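Local structure of penicillin binding protein 2X (Streptococcus thermophilus, 5U47) at residues A[117-120]-A[121-125]; A[266-269]-A[270-273]; A[462-465]-A[466-470]. The protein probably acts as a transpeptidase that cross-links peptidoglycan strands during septal cell wall synthesis and is a target of beta-lactam antibiotics. The protein carries 1 engineered substitution. All coordinates share one frame; numbering follows the deposited sequence.

Contacts 1, 2 and 3 follow in that order from the N terminus, and none nests within or crosses another. Each is one continuous stretch, so it closes only a helical turn or a tight loop. Contact 1 lies on helix 116-128 of the dimerisation domain, which packs on helix 72-86 and strand 134-143. Contact 2 turns the chain after strand 258-264 and joins the transpeptidase part to helix 151-154 and the residues beside it. Contact 3 starts helix 463-478, which packs on helix 297-308. The centres of contacts 1 and 2 are about 32 Å apart. Contact 3 lies on the opposite side of the chain's centre from both, its centre about 67 Å from that of contact 1.

Contact 1 of 3, residues A[117-120]-A[121-125]; sequences SVKE and DLEKT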
ATOM      1  N   SER A 117      27.247  13.169  19.085  1.00 48.16           N
ATOM      2  CA  SER A 117      28.119  13.014  20.260  1.00 47.66           C
ATOM      3  C   SER A 117      29.536  13.519  19.997  1.00 46.14           C
ATOM      4  O   SER A 117      30.126  14.206  20.841  1.00 46.47           O
ATOM      5  CB  SER A 117      28.161  11.546  20.710  1.00 52.12           C
ATOM      6  OG  SER A 117      28.869  11.402  21.937  1.00 54.62           O
ATOM      7  N   VAL A 118      30.088  13.180  18.836  1.00 43.71           N
ATOM      8  CA  VAL A 118      31.439  13.623  18.482  1.00 44.31           C
ATOM      9  C   VAL A 118      31.455  15.147  18.242  1.00 45.58           C
ATOM     10  O   VAL A 118      32.402  15.837  18.649  1.00 44.65           O
ATOM     11  CB  VAL A 118      31.977  12.863  17.250  1.00 44.18           C
ATOM     12  CG1 VAL A 118      33.334  13.405  16.822  1.00 44.32           C
ATOM     13  CG2 VAL A 118      32.074  11.366  17.541  1.00 44.21           C
ATOM     14  N   LYS A 119      30.409  15.665  17.586  1.00 44.86           N
ATOM     15  CA  LYS A 119      30.292  17.111  17.333  1.00 45.06           C
ATOM     16  C   LYS A 119      30.315  17.878  18.663  1.00 46.25           C
ATOM     17  O   LYS A 119      31.088  18.840  18.826  1.00 46.02           O
ATOM     18  CB  LYS A 119      29.016  17.420  16.520  1.00 44.84           C
ATOM     19  CG  LYS A 119      28.827  18.882  16.128  1.00 44.78           C
ATOM     20  CD  LYS A 119      28.034  19.715  17.130  1.00 45.49           C
ATOM     21  CE  LYS A 119      26.539  19.473  17.014  1.00 44.78           C
ATOM     22  NZ  LYS A 119      25.778  20.343  17.953  1.00 46.39           N
ATOM     23  N   GLU A 120      29.474  17.443  19.606  1.00 45.29           N
ATOM     24  CA  GLU A 120      29.405  18.051  20.945  1.00 45.87           C
ATOM     25  C   GLU A 120      30.754  18.007  21.673  1.00 45.90           C
ATOM     26  O   GLU A 120      31.124  18.948  22.354  1.00 44.78           O
ATOM     27  CB  GLU A 120      28.307  17.379  21.787  1.00 47.56           C
ATOM     28  CG  GLU A 120      26.892  17.752  21.356  1.00 47.99           C
ATOM     29  CD  GLU A 120      26.569  19.195  21.665  1.00 49.88           C
ATOM     30  OE1 GLU A 120      26.763  19.598  22.836  1.00 52.81           O
ATOM     31  OE2 GLU A 120      26.125  19.921  20.747  1.00 47.87           O
ATOM     32  N   ASP A 121      31.472  16.902  21.517  1.00 47.51           N
ATOM     33  CA  ASP A 121      32.798  16.734  22.100  1.00 48.05           C
ATOM     34  C   ASP A 121      33.743  17.746  21.438  1.00 47.03           C
ATOM     35  O   ASP A 121      34.408  18.523  22.133  1.00 45.38           O
ATOM     36  CB  ASP A 121      33.278  15.281  21.896  1.00 49.79           C
ATOM     37  CG  ASP A 121      34.624  14.997  22.544  1.00 52.00           C
ATOM     38  OD1 ASP A 121      35.221  15.888  23.164  1.00 53.84           O
ATOM     39  OD2 ASP A 121      35.094  13.852  22.426  1.00 55.70           O
ATOM     40  N   LEU A 122      33.773  17.757  20.102  1.00 46.68           N
ATOM     41  CA  LEU A 122      34.603  18.724  19.353  1.00 47.19           C
ATOM     42  C   LEU A 122      34.307  20.165  19.760  1.00 48.14           C
ATOM     43  O   LEU A 122      35.234  20.936  19.983  1.00 48.68           O
ATOM     44  CB  LEU A 122      34.414  18.594  17.833  1.00 48.30           C
ATOM     45  CG  LEU A 122      35.161  17.506  17.055  1.00 49.32           C
ATOM     46  CD1 LEU A 122      34.600  17.357  15.650  1.00 48.19           C
ATOM     47  CD2 LEU A 122      36.642  17.824  16.983  1.00 50.56           C
ATOM     48  N   GLU A 123      33.026  20.529  19.845  1.00 49.35           N
ATOM     49  CA  GLU A 123      32.655  21.897  20.250  1.00 52.29           C
ATOM     50  C   GLU A 123      33.213  22.250  21.620  1.00 53.66           C
ATOM     51  O   GLU A 123      33.801  23.311  21.793  1.00 50.95           O
ATOM     52  CB  GLU A 123      31.146  22.109  20.263  1.00 53.36           C
ATOM     53  CG  GLU A 123      30.539  22.431  18.910  1.00 56.98           C
ATOM     54  CD  GLU A 123      29.102  22.924  19.031  1.00 57.44           C
ATOM     55  OE1 GLU A 123      28.313  22.297  19.767  1.00 62.26           O
ATOM     56  OE2 GLU A 123      28.766  23.936  18.385  1.00 56.49           O
ATOM     57  N   LYS A 124      33.028  21.346  22.583  1.00 56.23           N
ATOM     58  CA  LYS A 124      33.541  21.548  23.939  1.00 58.32           C
ATOM     59  C   LYS A 124      35.055  21.722  23.922  1.00 56.16           C
ATOM     60  O   LYS A 124      35.599  22.519  24.681  1.00 54.14           O
ATOM     61  CB  LYS A 124      33.163  20.373  24.855  1.00 61.24           C
ATOM     62  CG  LYS A 124      33.622  20.548  26.297  1.00 64.98           C
ATOM     63  CD  LYS A 124      33.175  19.405  27.196  1.00 68.16           C
ATOM     64  CE  LYS A 124      33.681  19.626  28.617  1.00 72.77           C
ATOM     65  NZ  LYS A 124      33.254  18.550  29.557  1.00 75.93           N
ATOM     66  N   THR A 125      35.720  20.981  23.043  1.00 55.19           N
ATOM     67  CA  THR A 125      37.175  21.041  22.929  1.00 56.40           C
ATOM     68  C   THR A 125      37.649  22.404  22.407  1.00 54.06           C
ATOM     69  O   THR A 125      38.621  22.947  22.917  1.00 56.59           O
ATOM     70  CB  THR A 125      37.704  19.876  22.051  1.00 57.22           C
ATOM     71  OG1 THR A 125      37.205  18.632  22.563  1.00 56.59           O
ATOM     72  CG2 THR A 125      39.213  19.824  22.048  1.00 58.05           C
TER
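Lys119 NZ faces the carboxylates of both Glu123 and Glu120. The bridge to Glu123 is long, 3.7 Å from NZ to Glu123 OE1. The one to Glu120 is a short hydrogen-bonded salt bridge, 2.8 Å from Lys119 NZ to Glu120 OE2, and uses the anti lone pair of that oxygen. The lysine chain bends at chi2 and chi3 (-91° and -79°), which folds its end back toward both acids. Lys119 and Glu123 run side by side and point the same way, with Lys119 CD 3.9 Å from Glu123 CD. The two acids are close as well: Glu120 OE2 is 3.4 Å from Glu123 OE1, their carboxylate planes 78° apart. The shared lysine probably offsets the repulsion between them. The three residues form a salt-bridge network.

Beneath it runs the regular helix backbone. Leu122 N donates to Val118 O at 2.8 Å, and Glu123 N donates to Lys119 O. Asp121 O takes two donors one turn ahead, Thr125 N and Thr125 OG1. On the apolar side Val118 CG1 meets Leu122 CD1 at 4.3 Å.

Leu122 and Thr125 touch Ile81 and Lys85 of helix 72-86, and Asp121 OD2 forms a salt bridge with Lys85. Lys119 makes a cation-pi contact with Tyr50, while Lys119, Leu122 and Glu123 touch Phe136 of strand 134-143.

Contact 2 of 3, residues A[266-269]-A[270-273]; sequences TYNS and DTLE
The side-chain oxygen of Asn268 accepts two backbone N-H groups from the residues that follow. Asp270 N donates to Asn268 OD1 at 2.8 Å and lies in the carbonyl plane. Thr271 N donates to the same OD1 at 3.2 Å, but from above that plane, 53° out of it. With CG anti to the backbone N (chi1 -177°), the side chain reaches forward over the loop. Together the two bonds hold the amide over the turn.

Backbone bonds close the loop beneath the amide. Leu272 N donates to Asn268 O at 2.7 Å, with a bent N-H...O angle of 134°. Asn268 N donates in turn to Glu273 O at 2.9 Å, so both backbone polar atoms of Asn268 are bonded across the loop. Leu272 has left-handed backbone angles, and there the chain doubles back.

The Asn268 OD1 to Asp270 N bond makes an Asx turn. An ST turn follows it, with Glu273 N donating to Thr271 OG1. The loop lies between strand 258-264 and helix 297-308, in the transpeptidase domain.

Van der Waals contacts add to these bonds. Thr271 OG1 packs against Asn268 CB at 3.3 Å, the two side chains crossing at a slant. Tyr267 and Leu272 lie side by side, with Leu272 CD2 approaching Tyr267 CE2 at 4.0 Å.

Further polar groups bond to residues between Tyr144 and Arg156. Tyr267 O and Ser269 OG both hydrogen-bond Ser151 OG, and Asp270 OD1 accepts from Tyr144 N. Ser269 O accepts from Arg156 NH1, and Thr266 OG1 bonds Glu152 OE1.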
ATOM      1  N   THR A 266      13.557  -7.327  -4.958  1.00 23.27           N
ATOM      2  CA  THR A 266      13.474  -6.200  -4.040  1.00 23.29           C
ATOM      3  C   THR A 266      14.837  -5.584  -3.847  1.00 25.17           C
ATOM      4  O   THR A 266      15.775  -5.913  -4.578  1.00 26.43           O
ATOM      5  CB  THR A 266      12.843  -6.645  -2.697  1.00 22.94           C
ATOM      6  OG1 THR A 266      12.517  -5.501  -1.875  1.00 22.46           O
ATOM      7  CG2 THR A 266      13.784  -7.599  -1.951  1.00 23.34           C
ATOM      8  N   TYR A 267      14.927  -4.660  -2.890  1.00 24.86           N
ATOM      9  CA  TYR A 267      16.188  -4.014  -2.543  1.00 25.39           C
ATOM     10  C   TYR A 267      16.256  -3.701  -1.046  1.00 24.14           C
ATOM     11  O   TYR A 267      15.231  -3.693  -0.338  1.00 23.57           O
ATOM     12  CB  TYR A 267      16.371  -2.706  -3.347  1.00 25.66           C
ATOM     13  CG  TYR A 267      15.359  -1.607  -3.049  1.00 24.36           C
ATOM     14  CD1 TYR A 267      14.127  -1.570  -3.691  1.00 24.81           C
ATOM     15  CD2 TYR A 267      15.651  -0.579  -2.146  1.00 25.25           C
ATOM     16  CE1 TYR A 267      13.196  -0.562  -3.422  1.00 23.45           C
ATOM     17  CE2 TYR A 267      14.745   0.433  -1.881  1.00 23.82           C
ATOM     18  CZ  TYR A 267      13.512   0.440  -2.533  1.00 24.22           C
ATOM     19  OH  TYR A 267      12.598   1.442  -2.277  1.00 23.51           O
ATOM     20  N   ASN A 268      17.466  -3.442  -0.573  1.00 24.58           N
ATOM     21  CA  ASN A 268      17.677  -3.003   0.817  1.00 24.50           C
ATOM     22  C   ASN A 268      17.339  -1.517   0.871  1.00 24.44           C
ATOM     23  O   ASN A 268      17.991  -0.704   0.198  1.00 24.97           O
ATOM     24  CB  ASN A 268      19.114  -3.253   1.242  1.00 26.27           C
ATOM     25  CG  ASN A 268      19.365  -2.892   2.695  1.00 27.48           C
ATOM     26  OD1 ASN A 268      19.004  -1.799   3.157  1.00 26.22           O
ATOM     27  ND2 ASN A 268      19.989  -3.812   3.426  1.00 29.19           N
ATOM     28  N   SER A 269      16.326  -1.151   1.661  1.00 24.03           N
ATOM     29  CA  SER A 269      15.888   0.259   1.747  1.00 24.10           C
ATOM     30  C   SER A 269      16.912   1.247   2.298  1.00 26.33           C
ATOM     31  O   SER A 269      16.875   2.449   1.944  1.00 27.88           O
ATOM     32  CB  SER A 269      14.592   0.380   2.567  1.00 24.95           C
ATOM     33  OG  SER A 269      13.501  -0.205   1.881  1.00 23.48           O
ATOM     34  N   ASP A 270      17.809   0.773   3.155  1.00 27.47           N
ATOM     35  CA  ASP A 270      18.797   1.646   3.778  1.00 30.38           C
ATOM     36  C   ASP A 270      19.995   1.889   2.852  1.00 32.61           C
ATOM     37  O   ASP A 270      20.513   2.975   2.825  1.00 36.38           O
ATOM     38  CB  ASP A 270      19.281   1.046   5.098  1.00 30.72           C
ATOM     39  CG  ASP A 270      19.875   2.101   6.062  1.00 32.90           C
ATOM     40  OD1 ASP A 270      19.266   3.185   6.271  1.00 30.53           O
ATOM     41  OD2 ASP A 270      20.934   1.828   6.653  1.00 35.94           O
ATOM     42  N   THR A 271      20.401   0.877   2.092  1.00 33.74           N
ATOM     43  CA  THR A 271      21.584   0.966   1.217  1.00 36.52           C
ATOM     44  C   THR A 271      21.320   1.000  -0.299  1.00 36.21           C
ATOM     45  O   THR A 271      22.234   1.265  -1.075  1.00 34.20           O
ATOM     46  CB  THR A 271      22.502  -0.239   1.468  1.00 37.43           C
ATOM     47  OG1 THR A 271      21.899  -1.425   0.946  1.00 37.73           O
ATOM     48  CG2 THR A 271      22.760  -0.414   2.954  1.00 38.96           C
ATOM     49  N   LEU A 272      20.082   0.720  -0.696  1.00 34.30           N
ATOM     50  CA  LEU A 272      19.655   0.651  -2.108  1.00 35.61           C
ATOM     51  C   LEU A 272      20.222  -0.546  -2.868  1.00 35.60           C
ATOM     52  O   LEU A 272      19.975  -0.692  -4.063  1.00 35.91           O
ATOM     53  CB  LEU A 272      19.930   1.952  -2.868  1.00 37.10           C
ATOM     54  CG  LEU A 272      19.287   3.207  -2.270  1.00 36.93           C
ATOM     55  CD1 LEU A 272      19.614   4.423  -3.124  1.00 37.81           C
ATOM     56  CD2 LEU A 272      17.783   3.041  -2.150  1.00 35.56           C
ATOM     57  N   GLU A 273      20.938  -1.425  -2.173  1.00 36.23           N
ATOM     58  CA  GLU A 273      21.508  -2.576  -2.837  1.00 38.42           C
ATOM     59  C   GLU A 273      20.385  -3.476  -3.369  1.00 35.95           C
ATOM     60  O   GLU A 273      19.457  -3.840  -2.621  1.00 31.30           O
ATOM     61  CB  GLU A 273      22.403  -3.361  -1.899  1.00 42.86           C
ATOM     62  CG  GLU A 273      23.180  -4.442  -2.643  1.00 51.12           C
ATOM     63  CD  GLU A 273      23.976  -5.342  -1.729  1.00 58.12           C
ATOM     64  OE1 GLU A 273      24.171  -4.972  -0.547  1.00 64.18           O
ATOM     65  OE2 GLU A 273      24.409  -6.424  -2.203  1.00 65.49           O
TER

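Contact 3 of 3, residues A[462-465]-A[466-470]; sequences SKQA and ASETR
Gln464 and Glu468 lie side by side, one helical turn apart. Gln464 NE2 donates to Glu468 OE1 at 3.0 Å. The acceptor is in the amide plane, but the donor comes from above the carboxylate plane, and the two flat groups are 77° apart. Both chains are extended beyond CG. On another side of the helix Thr469 OG1 donates to Ala465 O at 2.8 Å. Thr469 N also reaches Ala465 O, from the opposite face of the carbonyl plane. The threonine OG1 lies beside its own backbone N (chi1 -62°), which brings it back to that carbonyl.

Water 1 joins Lys463 O, to which it donates at 3.0 Å, to Arg470 NH1, from which it accepts at 2.8 Å. One face of the guanidinium lies over Ser467 CA. Arg470 is fixed further out by Ser536 O, Ile426 O and Glu537 O.

Ala465, Glu468 and Thr469 touch Ile306 of helix 297-308, the helix at whose start the SxxK motif probably lies. Asn307 OD1 takes the N-H of Ser462. Ser462 OG accepts from Ala465 N at 3.0 Å, the classic serine N-cap that opens helix 463-478.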
ATOM      1  N   SER A 462     -24.356 -12.083  -0.640  1.00 31.37           N
ATOM      2  CA  SER A 462     -24.917 -12.321   0.675  1.00 31.58           C
ATOM      3  C   SER A 462     -23.918 -13.035   1.590  1.00 31.58           C
ATOM      4  O   SER A 462     -22.905 -13.589   1.144  1.00 29.88           O
ATOM      5  CB  SER A 462     -26.167 -13.185   0.559  1.00 33.60           C
ATOM      6  OG  SER A 462     -25.831 -14.519   0.183  1.00 33.08           O
ATOM      7  N   LYS A 463     -24.232 -13.020   2.870  1.00 31.97           N
ATOM      8  CA  LYS A 463     -23.447 -13.715   3.886  1.00 33.91           C
ATOM      9  C   LYS A 463     -23.419 -15.222   3.577  1.00 34.50           C
ATOM     10  O   LYS A 463     -22.366 -15.880   3.683  1.00 31.93           O
ATOM     11  CB  LYS A 463     -24.098 -13.472   5.245  1.00 36.38           C
ATOM     12  CG  LYS A 463     -23.561 -14.290   6.402  1.00 39.83           C
ATOM     13  CD  LYS A 463     -24.308 -13.898   7.671  1.00 44.01           C
ATOM     14  CE  LYS A 463     -24.003 -14.819   8.830  1.00 45.92           C
ATOM     15  NZ  LYS A 463     -22.570 -14.806   9.177  1.00 46.78           N
ATOM     16  N   GLN A 464     -24.582 -15.756   3.203  1.00 34.61           N
ATOM     17  CA  GLN A 464     -24.695 -17.178   2.892  1.00 36.68           C
ATOM     18  C   GLN A 464     -23.853 -17.542   1.657  1.00 34.09           C
ATOM     19  O   GLN A 464     -23.158 -18.558   1.659  1.00 34.80           O
ATOM     20  CB  GLN A 464     -26.166 -17.583   2.707  1.00 39.80           C
ATOM     21  CG  GLN A 464     -26.370 -19.070   2.462  1.00 42.74           C
ATOM     22  CD  GLN A 464     -27.828 -19.455   2.296  1.00 47.48           C
ATOM     23  OE1 GLN A 464     -28.728 -18.649   2.523  1.00 51.85           O
ATOM     24  NE2 GLN A 464     -28.067 -20.699   1.892  1.00 48.38           N
ATOM     25  N   ALA A 465     -23.901 -16.714   0.616  1.00 32.32           N
ATOM     26  CA  ALA A 465     -23.096 -16.972  -0.594  1.00 32.19           C
ATOM     27  C   ALA A 465     -21.590 -16.967  -0.291  1.00 30.37           C
ATOM     28  O   ALA A 465     -20.841 -17.831  -0.772  1.00 29.79           O
ATOM     29  CB  ALA A 465     -23.415 -15.962  -1.681  1.00 32.34           C
ATOM     30  N   ALA A 466     -21.155 -16.004   0.520  1.00 28.85           N
ATOM     31  CA  ALA A 466     -19.755 -15.919   0.914  1.00 28.29           C
ATOM     32  C   ALA A 466     -19.337 -17.163   1.707  1.00 28.88           C
ATOM     33  O   ALA A 466     -18.298 -17.736   1.460  1.00 28.27           O
ATOM     34  CB  ALA A 466     -19.517 -14.670   1.742  1.00 27.42           C
ATOM     35  N   SER A 467     -20.169 -17.555   2.663  1.00 29.38           N
ATOM     36  CA  SER A 467     -19.897 -18.702   3.507  1.00 31.55           C
ATOM     37  C   SER A 467     -19.817 -20.009   2.708  1.00 32.04           C
ATOM     38  O   SER A 467     -18.929 -20.845   2.934  1.00 30.93           O
ATOM     39  CB  SER A 467     -20.999 -18.809   4.559  1.00 34.74           C
ATOM     40  OG  SER A 467     -20.917 -20.038   5.253  1.00 39.59           O
ATOM     41  N   GLU A 468     -20.764 -20.192   1.789  1.00 32.52           N
ATOM     42  CA  GLU A 468     -20.768 -21.381   0.932  1.00 33.61           C
ATOM     43  C   GLU A 468     -19.559 -21.397   0.006  1.00 31.76           C
ATOM     44  O   GLU A 468     -18.954 -22.451  -0.209  1.00 32.40           O
ATOM     45  CB  GLU A 468     -22.097 -21.521   0.175  1.00 35.94           C
ATOM     46  CG  GLU A 468     -23.235 -21.841   1.128  1.00 38.15           C
ATOM     47  CD  GLU A 468     -24.584 -21.993   0.447  1.00 42.34           C
ATOM     48  OE1 GLU A 468     -25.599 -22.195   1.168  1.00 44.17           O
ATOM     49  OE2 GLU A 468     -24.636 -21.910  -0.799  1.00 44.79           O
ATOM     50  N   THR A 469     -19.198 -20.236  -0.524  1.00 30.09           N
ATOM     51  CA  THR A 469     -18.019 -20.120  -1.372  1.00 29.80           C
ATOM     52  C   THR A 469     -16.774 -20.569  -0.589  1.00 29.45           C
ATOM     53  O   THR A 469     -15.986 -21.372  -1.097  1.00 29.82           O
ATOM     54  CB  THR A 469     -17.833 -18.683  -1.913  1.00 28.96           C
ATOM     55  OG1 THR A 469     -18.955 -18.332  -2.726  1.00 29.84           O
ATOM     56  CG2 THR A 469     -16.578 -18.577  -2.759  1.00 28.85           C
ATOM     57  N   ARG A 470     -16.642 -20.104   0.661  1.00 28.12           N
ATOM     58  CA  ARG A 470     -15.492 -20.483   1.499  1.00 27.73           C
ATOM     59  C   ARG A 470     -15.457 -21.983   1.767  1.00 28.81           C
ATOM     60  O   ARG A 470     -14.391 -22.591   1.748  1.00 28.32           O
ATOM     61  CB  ARG A 470     -15.462 -19.717   2.820  1.00 26.81           C
ATOM     62  CG  ARG A 470     -15.124 -18.225   2.684  1.00 25.90           C
ATOM     63  CD  ARG A 470     -14.748 -17.597   4.025  1.00 24.67           C
ATOM     64  NE  ARG A 470     -15.730 -17.877   5.078  1.00 26.32           N
ATOM     65  CZ  ARG A 470     -16.889 -17.235   5.254  1.00 28.33           C
ATOM     66  NH1 ARG A 470     -17.279 -16.246   4.443  1.00 28.21           N
ATOM     67  NH2 ARG A 470     -17.690 -17.601   6.245  1.00 29.56           N
TER
HETATM   68  O   HOH W   1     -19.878 -15.536   5.310  1.00 30.41           O